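Local coordinates for protein aminoacyl-tRNA synthetase (Cryptosporidium parvum, PDB 5F9Z) that probably catalyses the ATP-dependent attachment of proline to its tRNA, and binds halofuginone together with an ATP analogue, at residues Ala20-Ile23 and Thr24-Asp28; Leu185-Val188 and Asp189-Asn193; Ile322-Glu325 and Val326-Ile329; Leu393-Lys396 and Ile397-Leu401; Gln414-Asn417 and Glu418-Arg422. All coordinates share one frame; numbering follows the deposited sequence.

Contact 1 (Ala20-Ile23 and Thr24-Asp28)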
# COMPACT_ATOMS: atom_id res chain seq x y z
N ALA A 20 11.56 -13.23 -16.20
CA ALA A 20 12.28 -11.97 -16.09
C ALA A 20 12.87 -11.80 -14.70
O ALA A 20 12.21 -12.07 -13.69
CB ALA A 20 11.35 -10.79 -16.41
N ASP A 21 14.12 -11.36 -14.66
CA ASP A 21 14.82 -11.16 -13.40
C ASP A 21 14.31 -9.90 -12.71
O ASP A 21 14.11 -8.86 -13.35
CB ASP A 21 16.32 -11.06 -13.68
CG ASP A 21 17.14 -10.93 -12.43
OD1 ASP A 21 17.42 -9.78 -12.03
OD2 ASP A 21 17.52 -11.97 -11.86
N LYS A 22 14.09 -9.99 -11.40
CA LYS A 22 13.49 -8.88 -10.67
C LYS A 22 14.39 -7.65 -10.66
O LYS A 22 13.90 -6.52 -10.75
CB LYS A 22 13.15 -9.30 -9.23
CG LYS A 22 12.57 -8.17 -8.39
CD LYS A 22 12.31 -8.59 -6.95
CE LYS A 22 11.72 -7.44 -6.15
NZ LYS A 22 11.41 -7.82 -4.74
N ILE A 23 15.70 -7.85 -10.55
CA ILE A 23 16.61 -6.72 -10.41
C ILE A 23 16.96 -6.13 -11.77
O ILE A 23 16.89 -4.91 -11.97
CB ILE A 23 17.87 -7.14 -9.63
CG1 ILE A 23 17.55 -7.27 -8.14
CG2 ILE A 23 19.00 -6.14 -9.85
CD1 ILE A 23 18.77 -7.50 -7.27
N THR A 24 17.33 -6.98 -12.73
CA THR A 24 17.80 -6.48 -14.02
C THR A 24 16.67 -6.17 -15.00
O THR A 24 16.87 -5.37 -15.92
CB THR A 24 18.77 -7.47 -14.66
OG1 THR A 24 18.12 -8.74 -14.83
CG2 THR A 24 20.00 -7.66 -13.78
N SER A 25 15.50 -6.79 -14.83
CA SER A 25 14.35 -6.56 -15.71
C SER A 25 13.10 -6.41 -14.83
O SER A 25 12.20 -7.25 -14.84
CB SER A 25 14.19 -7.69 -16.73
OG SER A 25 13.20 -7.37 -17.69
N PHE A 26 13.05 -5.32 -14.07
CA PHE A 26 12.02 -5.15 -13.05
C PHE A 26 10.63 -4.99 -13.67
O PHE A 26 9.67 -5.60 -13.20
CB PHE A 26 12.35 -3.96 -12.16
CG PHE A 26 11.37 -3.75 -11.05
CD1 PHE A 26 11.49 -4.45 -9.86
CD2 PHE A 26 10.32 -2.84 -11.18
CE1 PHE A 26 10.60 -4.26 -8.83
CE2 PHE A 26 9.42 -2.65 -10.15
CZ PHE A 26 9.56 -3.36 -8.97
N ALA A 27 10.52 -4.17 -14.72
CA ALA A 27 9.21 -3.94 -15.33
C ALA A 27 8.61 -5.23 -15.88
O ALA A 27 7.43 -5.51 -15.67
CB ALA A 27 9.33 -2.89 -16.43
N ASP A 28 9.42 -6.03 -16.57
CA ASP A 28 8.93 -7.30 -17.09
C ASP A 28 8.67 -8.28 -15.96
O ASP A 28 7.72 -9.08 -16.03
CB ASP A 28 9.93 -7.88 -18.09
CG ASP A 28 9.40 -9.10 -18.81
OD1 ASP A 28 8.16 -9.27 -18.87
OD2 ASP A 28 10.22 -9.89 -19.32
O HOH W 1 15.48 -3.41 -13.91
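Asp-21 and Thr-24 meet in the turn that leads into helix 26-36. Backbone bonding comes first: Ser-25 N donates to Asp-21 O at 2.9 Å, along a bent path with 141° at the hydrogen. The carboxylate of Asp-21 reaches the same turn from its side. With CG opposite the main-chain nitrogen (chi1 -177°), the group swings over the following residues, and OD1 comes 2.9 Å from Thr-24 N, nearly in line with the N-H, and faces the weaker donor Ile-23 N. OD1 crowds another atom of the model, so these carboxylate bonds are somewhat doubtful. OD2 is taken by Asn-290.

A water adds a bridge. It donates to Ile-23 O at 2.8 Å and accepts from Phe-26 N at 3.1 Å, so the first amide of the helix is bonded through solvent.

Apolar and carbon-to-oxygen contacts complete the packing. Lys-22 O lies at the edge of the Phe-26 ring, in its plane, 3.3 Å from CD1; the same oxygen receives a CA-H contact from Phe-26. The Lys-22 chain runs fully extended beside the ring, CG 4.1 Å from CD1, and carries NZ to the carbonyls of Gly-288 and Met-285. Farther back, Ala-20 CB touches Asp-28 OD2 at 3.2 Å, and Asp-28 itself bonds to Gln-32.

An aspartate that accepts from amides two and three residues ahead, while its carbonyl takes one four ahead, resembles an Asx motif, with the OD1 bonds less sure, in the loop leading to helix 26-36.

Contact 2 (Leu185-Val188 and Asp189-Asn193)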
# COMPACT_ATOMS: atom_id res chain seq x y z
N LEU A 185 -5.59 17.63 14.68
CA LEU A 185 -4.23 17.13 14.49
C LEU A 185 -4.05 15.76 15.14
O LEU A 185 -3.36 14.89 14.58
CB LEU A 185 -3.22 18.13 15.06
CG LEU A 185 -1.74 17.73 14.97
CD1 LEU A 185 -1.35 17.43 13.53
CD2 LEU A 185 -0.86 18.81 15.56
N GLU A 186 -4.66 15.55 16.30
CA GLU A 186 -4.65 14.22 16.91
C GLU A 186 -5.31 13.19 16.01
O GLU A 186 -4.88 12.04 15.96
CB GLU A 186 -5.34 14.26 18.28
CG GLU A 186 -4.59 15.08 19.32
CD GLU A 186 -5.44 15.39 20.54
OE1 GLU A 186 -6.65 15.08 20.52
OE2 GLU A 186 -4.89 15.95 21.52
N MET A 187 -6.35 13.60 15.28
CA MET A 187 -6.97 12.69 14.31
C MET A 187 -6.02 12.41 13.14
O MET A 187 -6.00 11.29 12.62
CB MET A 187 -8.28 13.29 13.80
CG MET A 187 -9.06 12.38 12.87
SD MET A 187 -9.72 10.94 13.72
CE MET A 187 -10.45 10.05 12.34
N VAL A 188 -5.24 13.41 12.73
CA VAL A 188 -4.28 13.21 11.65
C VAL A 188 -3.23 12.18 12.05
O VAL A 188 -2.91 11.25 11.30
CB VAL A 188 -3.63 14.55 11.25
CG1 VAL A 188 -2.56 14.32 10.20
CG2 VAL A 188 -4.68 15.52 10.75
N ASP A 189 -2.67 12.33 13.26
CA ASP A 189 -1.65 11.40 13.73
C ASP A 189 -2.22 10.01 13.97
O ASP A 189 -1.53 9.01 13.75
CB ASP A 189 -1.00 11.93 15.00
CG ASP A 189 -0.26 13.23 14.78
OD1 ASP A 189 0.28 13.43 13.67
OD2 ASP A 189 -0.20 14.06 15.72
N ILE A 190 -3.47 9.93 14.43
CA ILE A 190 -4.09 8.63 14.67
C ILE A 190 -4.23 7.85 13.37
O ILE A 190 -3.90 6.66 13.30
CB ILE A 190 -5.46 8.81 15.37
CG1 ILE A 190 -5.27 9.06 16.87
CG2 ILE A 190 -6.35 7.61 15.12
CD1 ILE A 190 -6.54 9.42 17.59
N ILE A 191 -4.70 8.52 12.32
CA ILE A 191 -4.89 7.84 11.04
C ILE A 191 -3.54 7.46 10.43
O ILE A 191 -3.39 6.38 9.84
CB ILE A 191 -5.72 8.72 10.09
CG1 ILE A 191 -7.12 8.93 10.65
CG2 ILE A 191 -5.80 8.08 8.71
CD1 ILE A 191 -7.93 7.66 10.78
N LEU A 192 -2.54 8.33 10.56
CA LEU A 192 -1.22 8.04 10.00
C LEU A 192 -0.62 6.79 10.63
O LEU A 192 -0.02 5.96 9.94
CB LEU A 192 -0.29 9.23 10.19
CG LEU A 192 1.08 9.10 9.53
CD1 LEU A 192 0.94 9.08 8.02
CD2 LEU A 192 2.01 10.22 9.97
N ASN A 193 -0.77 6.63 11.95
CA ASN A 193 -0.27 5.43 12.61
C ASN A 193 -1.01 4.19 12.14
O ASN A 193 -0.42 3.11 12.02
CB ASN A 193 -0.38 5.58 14.13
CG ASN A 193 0.59 6.61 14.68
OD1 ASN A 193 1.70 6.78 14.16
ND2 ASN A 193 0.18 7.30 15.74
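Met-187 and Ile-191 make the closest apolar contact, one helical turn apart. The methionine methyl CE lies 3.8 Å from Ile-191 CD1, the two chains passing at a slant. The bend at Met-187 chi2 (68°) turns the sulfur toward Ile-191, and the extended last bond carries CE onto it. Ile-191 also meets the backbone of the methionine, its CG1 lying 3.3 Å from Met-187 O. Ile-190 does the same one residue earlier, its CG1 3.1 Å from Glu-186 O.

On another side of the helix, the carboxylate of Asp-189 passes Leu-185, OD2 standing 4.1 Å from CG. OD1 of Asp-189 forms a salt bridge with Lys-225, which probably helps to orient the carboxylate; the lysine side chain also touches Leu-185.

All of this belongs to helix 181-202 of the class II synthetase core, which packs against the antiparallel strands 223-231, 236-247 and 265-276. Its own backbone is regular: Ile-191 N donates to Met-187 O at 3.1 Å and Leu-192 N to Val-188 O at 3.0 Å. Val-188 O is gripped twice, for Ser-243 OG of the sheet donates to it as well.

Farther out, Met-187 and Ile-191 rest on Trp-273, and Leu-192 on Ile-227. The side chain of Ile-191 is about 9 Å from the bound halofuginone, and that of Leu-192 about 9 Å from the ATP analogue.

Contact 3 (Ile322-Glu325 and Val326-Ile329)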
# COMPACT_ATOMS: atom_id res chain seq x y z
N ILE A 322 -6.46 -38.07 5.23
CA ILE A 322 -5.42 -37.30 5.90
C ILE A 322 -5.48 -35.84 5.48
O ILE A 322 -5.35 -34.93 6.31
CB ILE A 322 -4.03 -37.91 5.61
CG1 ILE A 322 -3.87 -39.24 6.36
CG2 ILE A 322 -2.92 -36.95 5.99
CD1 ILE A 322 -3.96 -39.10 7.86
N CYS A 323 -5.70 -35.58 4.19
CA CYS A 323 -5.80 -34.20 3.71
C CYS A 323 -7.01 -33.50 4.32
O CYS A 323 -6.93 -32.33 4.70
CB CYS A 323 -5.87 -34.18 2.19
SG CYS A 323 -4.41 -34.84 1.37
N ASN A 324 -8.15 -34.20 4.41
CA ASN A 324 -9.32 -33.61 5.04
C ASN A 324 -9.09 -33.36 6.53
O ASN A 324 -9.55 -32.35 7.07
CB ASN A 324 -10.54 -34.51 4.84
CG ASN A 324 -11.03 -34.51 3.40
OD1 ASN A 324 -10.71 -33.62 2.62
ND2 ASN A 324 -11.82 -35.53 3.05
N GLU A 325 -8.38 -34.27 7.20
CA GLU A 325 -8.06 -34.07 8.61
C GLU A 325 -7.16 -32.86 8.80
O GLU A 325 -7.39 -32.02 9.68
CB GLU A 325 -7.41 -35.33 9.18
CG GLU A 325 -6.87 -35.15 10.60
CD GLU A 325 -6.27 -36.42 11.16
OE1 GLU A 325 -6.34 -36.62 12.39
OE2 GLU A 325 -5.74 -37.23 10.37
N VAL A 326 -6.12 -32.74 7.97
CA VAL A 326 -5.22 -31.59 8.04
C VAL A 326 -5.98 -30.31 7.70
O VAL A 326 -5.81 -29.27 8.36
CB VAL A 326 -4.01 -31.79 7.12
CG1 VAL A 326 -3.17 -30.52 7.06
CG2 VAL A 326 -3.16 -32.96 7.61
N GLU A 327 -6.83 -30.36 6.67
CA GLU A 327 -7.61 -29.18 6.30
C GLU A 327 -8.58 -28.80 7.42
O GLU A 327 -8.81 -27.60 7.66
CB GLU A 327 -8.37 -29.45 5.00
CG GLU A 327 -9.17 -28.25 4.50
CD GLU A 327 -10.02 -28.59 3.29
OE1 GLU A 327 -10.42 -29.76 3.15
OE2 GLU A 327 -10.29 -27.68 2.48
N CYS A 328 -9.16 -29.79 8.10
CA CYS A 328 -10.07 -29.50 9.20
C CYS A 328 -9.32 -28.87 10.38
O CYS A 328 -9.84 -27.94 11.02
CB CYS A 328 -10.79 -30.77 9.64
SG CYS A 328 -11.87 -30.56 11.07
N ILE A 329 -8.12 -29.36 10.67
CA ILE A 329 -7.33 -28.79 11.76
C ILE A 329 -6.94 -27.35 11.45
O ILE A 329 -7.00 -26.47 12.32
CB ILE A 329 -6.09 -29.67 12.03
CG1 ILE A 329 -6.52 -31.04 12.57
CG2 ILE A 329 -5.14 -28.98 13.00
CD1 ILE A 329 -5.36 -31.99 12.77
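Four successive amides, Val-326 to Ile-329, each donate to the carbonyl four residues back, Ile-322 to Glu-325, the regular bonding of an alpha helix. On the buried side, Ile-322 and Val-326 meet branch to branch, CG2 to CG2 at 4.3 Å. Val-326 has CG1 opposite the main-chain nitrogen (chi1 173°), which leaves CG2 beside that nitrogen and pressed on the previous turn, 3.2 Å from Ile-322 O.

Those two side chains face the sheet of the anticodon-binding domain. Helix 317-332 is the helical arm of a beta-alpha-beta unit whose parallel strands are 304-308 and 337-339; Val-326 lies on Ile-306 and Phe-363, Ile-322 on Val-365, and Cys-323 reaches Ile-306 and Ile-339.

Glu-325 and Ile-329 run side by side in the same direction. The methylene CG of the glutamate is 4.1 Å from Ile-329 CD1, while Ile-329 CG1 sits 3.2 Å from Glu-325 O. The glutamate thus uses its aliphatic part against the isoleucine and its extended chain to carry the carboxylate to Arg-373, where OE1 forms a salt bridge. Ile-390 touches both residues.

Asn-324 and Glu-327 are also neighbours pointing the same way. Their amide and carboxylate planes are only 23° apart, and Asn-324 OD1 lies 3.9 Å from Glu-327 OE1. As modelled, these two oxygens approach without a bond between them; Glu-327 has a long, weak ion pair with Lys-331 through OE2, and it packs against Val-337 and Ile-339.

Contact 4 (Leu393-Lys396 and Ile397-Leu401)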
# COMPACT_ATOMS: atom_id res chain seq x y z
N LEU A 393 0.09 -29.75 14.13
CA LEU A 393 -0.26 -28.74 13.14
C LEU A 393 -1.05 -27.60 13.76
O LEU A 393 -0.87 -26.43 13.38
CB LEU A 393 -1.05 -29.38 12.00
CG LEU A 393 -0.26 -30.32 11.09
CD1 LEU A 393 -1.19 -31.00 10.10
CD2 LEU A 393 0.83 -29.55 10.37
N GLU A 394 -1.94 -27.91 14.71
CA GLU A 394 -2.76 -26.88 15.33
C GLU A 394 -1.90 -25.79 15.97
O GLU A 394 -2.26 -24.61 15.95
CB GLU A 394 -3.69 -27.51 16.37
CG GLU A 394 -4.57 -26.51 17.11
CD GLU A 394 -5.24 -27.12 18.32
OE1 GLU A 394 -4.78 -28.18 18.78
OE2 GLU A 394 -6.23 -26.53 18.81
N SER A 395 -0.76 -26.18 16.54
CA SER A 395 0.14 -25.25 17.22
C SER A 395 1.25 -24.73 16.32
O SER A 395 1.60 -23.54 16.41
CB SER A 395 0.76 -25.93 18.45
OG SER A 395 1.80 -25.14 18.99
N LYS A 396 1.81 -25.57 15.46
CA LYS A 396 3.01 -25.19 14.71
C LYS A 396 2.68 -24.27 13.53
O LYS A 396 3.43 -23.33 13.25
CB LYS A 396 3.74 -26.44 14.21
CG LYS A 396 5.13 -26.17 13.66
CD LYS A 396 6.17 -26.23 14.76
CE LYS A 396 7.51 -25.70 14.28
NZ LYS A 396 7.50 -24.21 14.14
N ILE A 397 1.58 -24.53 12.84
CA ILE A 397 1.26 -23.80 11.61
C ILE A 397 0.95 -22.33 11.90
O ILE A 397 1.45 -21.46 11.17
CB ILE A 397 0.11 -24.48 10.84
CG1 ILE A 397 0.52 -25.90 10.44
CG2 ILE A 397 -0.27 -23.67 9.61
CD1 ILE A 397 1.87 -25.96 9.75
N PRO A 398 0.13 -21.99 12.91
CA PRO A 398 0.00 -20.57 13.26
C PRO A 398 1.32 -19.92 13.63
O PRO A 398 1.51 -18.73 13.36
CB PRO A 398 -0.98 -20.59 14.44
CG PRO A 398 -1.78 -21.81 14.23
CD PRO A 398 -0.82 -22.82 13.68
N LYS A 399 2.24 -20.67 14.24
CA LYS A 399 3.56 -20.12 14.55
C LYS A 399 4.38 -19.89 13.29
O LYS A 399 5.07 -18.87 13.17
CB LYS A 399 4.31 -21.04 15.51
CG LYS A 399 3.75 -21.06 16.93
CD LYS A 399 4.64 -21.86 17.86
CE LYS A 399 4.76 -23.31 17.41
NZ LYS A 399 5.60 -24.12 18.33
N LEU A 400 4.31 -20.82 12.33
CA LEU A 400 5.07 -20.67 11.10
C LEU A 400 4.59 -19.46 10.29
O LEU A 400 5.41 -18.70 9.77
CB LEU A 400 4.98 -21.94 10.26
CG LEU A 400 5.84 -23.11 10.73
CD1 LEU A 400 5.68 -24.31 9.80
CD2 LEU A 400 7.31 -22.70 10.81
N LEU A 401 3.28 -19.29 10.18
CA LEU A 401 2.75 -18.10 9.50
C LEU A 401 3.11 -16.84 10.26
O LEU A 401 3.40 -15.80 9.65
CB LEU A 401 1.23 -18.23 9.34
CG LEU A 401 0.75 -19.42 8.50
CD1 LEU A 401 -0.76 -19.45 8.43
CD2 LEU A 401 1.36 -19.37 7.11
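At the kink in the opening turns of helix 393-417, within the anticodon-binding domain, the Pro-398 ring meets Glu-394 O. The proline nitrogen has no hydrogen to give, and the ring stands where a donor would: Pro-398 CD is 3.2 Å from Glu-394 O. The usual bonding to the carbonyl four residues back is interrupted for two residues, since Lys-399 N makes no bond to Ser-395 O either. Flanking the break are the bonds from Ile-397 N to Leu-393 O and from Leu-400 N to Lys-396 O, the latter 2.8 Å long.

Leu-393 and Ile-397 lie alongside each other on the buried face, pointing the same way. Leu-393 CD2 touches Ile-397 CG1 at 3.7 Å, and CD1 of the isoleucine is almost as near. Leu-393 packs on Ile-388 of the neighbouring strand and Ile-397 on Phe-363, while Val-326 of helix 317-332 flanks the leucine.

Beside this pair come two lysines. Lys-396, which also touches Ile-388, bends at chi2 (89°) and again at chi4; this carries its amine forward along the helix, so that NZ comes 3.7 Å from Leu-400 CD2. Lys-399 folds back the other way: its CE lies 3.3 Å from Ser-395 O. Lys-399 also touches a crystal neighbour, so its conformation may partly reflect the crystal.

The two lysine chains cross at about a right angle, with Lys-396 NZ and Lys-399 NZ 4.6 Å apart. Like charges this near each other probably repel mildly, and each may make the other easier to deprotonate.

Contact 5 (Gln414-Asn417 and Glu418-Arg422)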
# COMPACT_ATOMS: atom_id res chain seq x y z
N GLN A 414 15.56 -4.28 6.64
CA GLN A 414 16.99 -4.12 6.45
C GLN A 414 17.34 -3.79 5.00
O GLN A 414 18.42 -3.24 4.74
CB GLN A 414 17.75 -5.36 6.92
CG GLN A 414 17.34 -6.66 6.25
CD GLN A 414 17.99 -7.87 6.91
OE1 GLN A 414 18.83 -7.73 7.80
NE2 GLN A 414 17.61 -9.06 6.46
N ARG A 415 16.45 -4.10 4.05
CA ARG A 415 16.64 -3.62 2.69
C ARG A 415 16.31 -2.14 2.56
O ARG A 415 16.92 -1.44 1.75
CB ARG A 415 15.79 -4.44 1.71
CG ARG A 415 16.54 -5.60 1.07
CD ARG A 415 15.74 -6.27 -0.04
NE ARG A 415 14.67 -7.12 0.48
CZ ARG A 415 13.37 -6.82 0.42
NH1 ARG A 415 12.97 -5.69 -0.14
NH2 ARG A 415 12.47 -7.66 0.92
N GLN A 416 15.35 -1.65 3.35
CA GLN A 416 15.03 -0.23 3.33
C GLN A 416 16.07 0.59 4.08
O GLN A 416 16.41 1.71 3.65
CB GLN A 416 13.64 0.01 3.92
CG GLN A 416 13.27 1.48 4.06
CD GLN A 416 11.81 1.68 4.42
OE1 GLN A 416 11.48 2.09 5.54
NE2 GLN A 416 10.92 1.41 3.47
N ASN A 417 16.59 0.07 5.19
CA ASN A 417 17.60 0.80 5.95
C ASN A 417 18.87 0.98 5.15
O ASN A 417 19.50 2.05 5.20
CB ASN A 417 17.89 0.07 7.27
CG ASN A 417 16.69 0.02 8.19
OD1 ASN A 417 15.77 0.82 8.07
ND2 ASN A 417 16.70 -0.93 9.12
N GLU A 418 19.27 -0.03 4.38
CA GLU A 418 20.46 0.09 3.54
C GLU A 418 20.22 0.97 2.32
O GLU A 418 21.18 1.33 1.64
CB GLU A 418 20.95 -1.29 3.10
CG GLU A 418 20.08 -1.96 2.05
CD GLU A 418 20.59 -3.33 1.66
OE1 GLU A 418 19.83 -4.10 1.03
OE2 GLU A 418 21.75 -3.65 1.99
N SER A 419 18.97 1.32 2.03
CA SER A 419 18.64 2.22 0.94
C SER A 419 18.63 3.68 1.36
O SER A 419 18.38 4.55 0.51
CB SER A 419 17.27 1.85 0.34
OG SER A 419 17.29 0.55 -0.22
N ILE A 420 18.89 3.97 2.63
CA ILE A 420 18.89 5.34 3.15
C ILE A 420 20.34 5.70 3.46
O ILE A 420 20.94 5.14 4.40
CB ILE A 420 18.00 5.48 4.39
CG1 ILE A 420 16.59 4.97 4.09
CG2 ILE A 420 17.95 6.92 4.84
CD1 ILE A 420 15.64 5.08 5.26
N ILE A 421 20.91 6.62 2.69
CA ILE A 421 22.29 7.04 2.83
C ILE A 421 22.30 8.49 3.31
O ILE A 421 21.58 9.33 2.78
CB ILE A 421 23.07 6.90 1.52
CG1 ILE A 421 23.02 5.45 1.03
CG2 ILE A 421 24.51 7.36 1.69
CD1 ILE A 421 23.59 4.45 2.01
N ARG A 422 23.13 8.77 4.32
CA ARG A 422 23.25 10.12 4.86
C ARG A 422 24.29 10.90 4.06
O ARG A 422 25.43 10.46 3.90
CB ARG A 422 23.65 10.09 6.33
CG ARG A 422 23.96 11.47 6.89
CD ARG A 422 24.30 11.45 8.37
NE ARG A 422 24.62 12.79 8.85
CZ ARG A 422 24.83 13.10 10.13
NH1 ARG A 422 24.75 12.16 11.06
NH2 ARG A 422 25.11 14.35 10.47
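This is the turn linking helix 393-417 to strand 420-422, with Ser-419 bonded back to Arg-415. Ser-419 OG donates to Arg-415 O at 2.8 Å, lying in the carbonyl plane; chi1 of -63° sets the hydroxyl beside its own main-chain nitrogen, facing back to the last helical turn. The backbone amides of Ser-419 and Ile-420 donate from above the carbonyl planes, Ser-419 N to Gln-416 O at 3.1 Å and Ile-420 N to Asn-417 O at 3.3 Å. Glu-418 N reaches Gln-414 O only weakly.

Glu-418 folds back along the last helical residues. Its CG lies between N and C of its own backbone (chi1 73°), 3.2 Å from Arg-415 O, and OE1 rests 3.6 Å from Arg-415 CG. Although the charges are opposite, OE1 stays 6.0 Å from Arg-415 NE, too far for a salt bridge; Arg-415 NH2 instead makes a weak hydrogen bond to Thr-286 O. Ile-420 CG1 covers Gln-416 O at 3.3 Å, while Gln-416 NE2 is held by Pro-206 O.

The Ile-420 to Asn-417 bond closes a type I beta turn, a helix-to-strand link whose strand pairs in parallel with 438-443 in the C-terminal part that also carries the zinc-binding cysteines.

Overall arrangement
Along the chain the five contacts come in series. Contact 1 lies near the N-terminus, in the loop before helix 26-36 and its first turn, and contact 2 in the class II core, on the opposite side of the chain's centre, about 37 Å away between centres. Contacts 3 and 4 form the close pair: both lie in the anticodon-binding domain, about 14 Å apart between centres, and meet where Val-326 CG1 packs on Leu-393 CD1 at 3.7 Å. Contact 5 shares helix 393-417 with contact 4, at its other end, about 32 Å away between centres. This helix thus runs from the anticodon-binding domain to the C-terminal part, bringing contact 5 within about 5 Å of contact 1 at their nearest atoms.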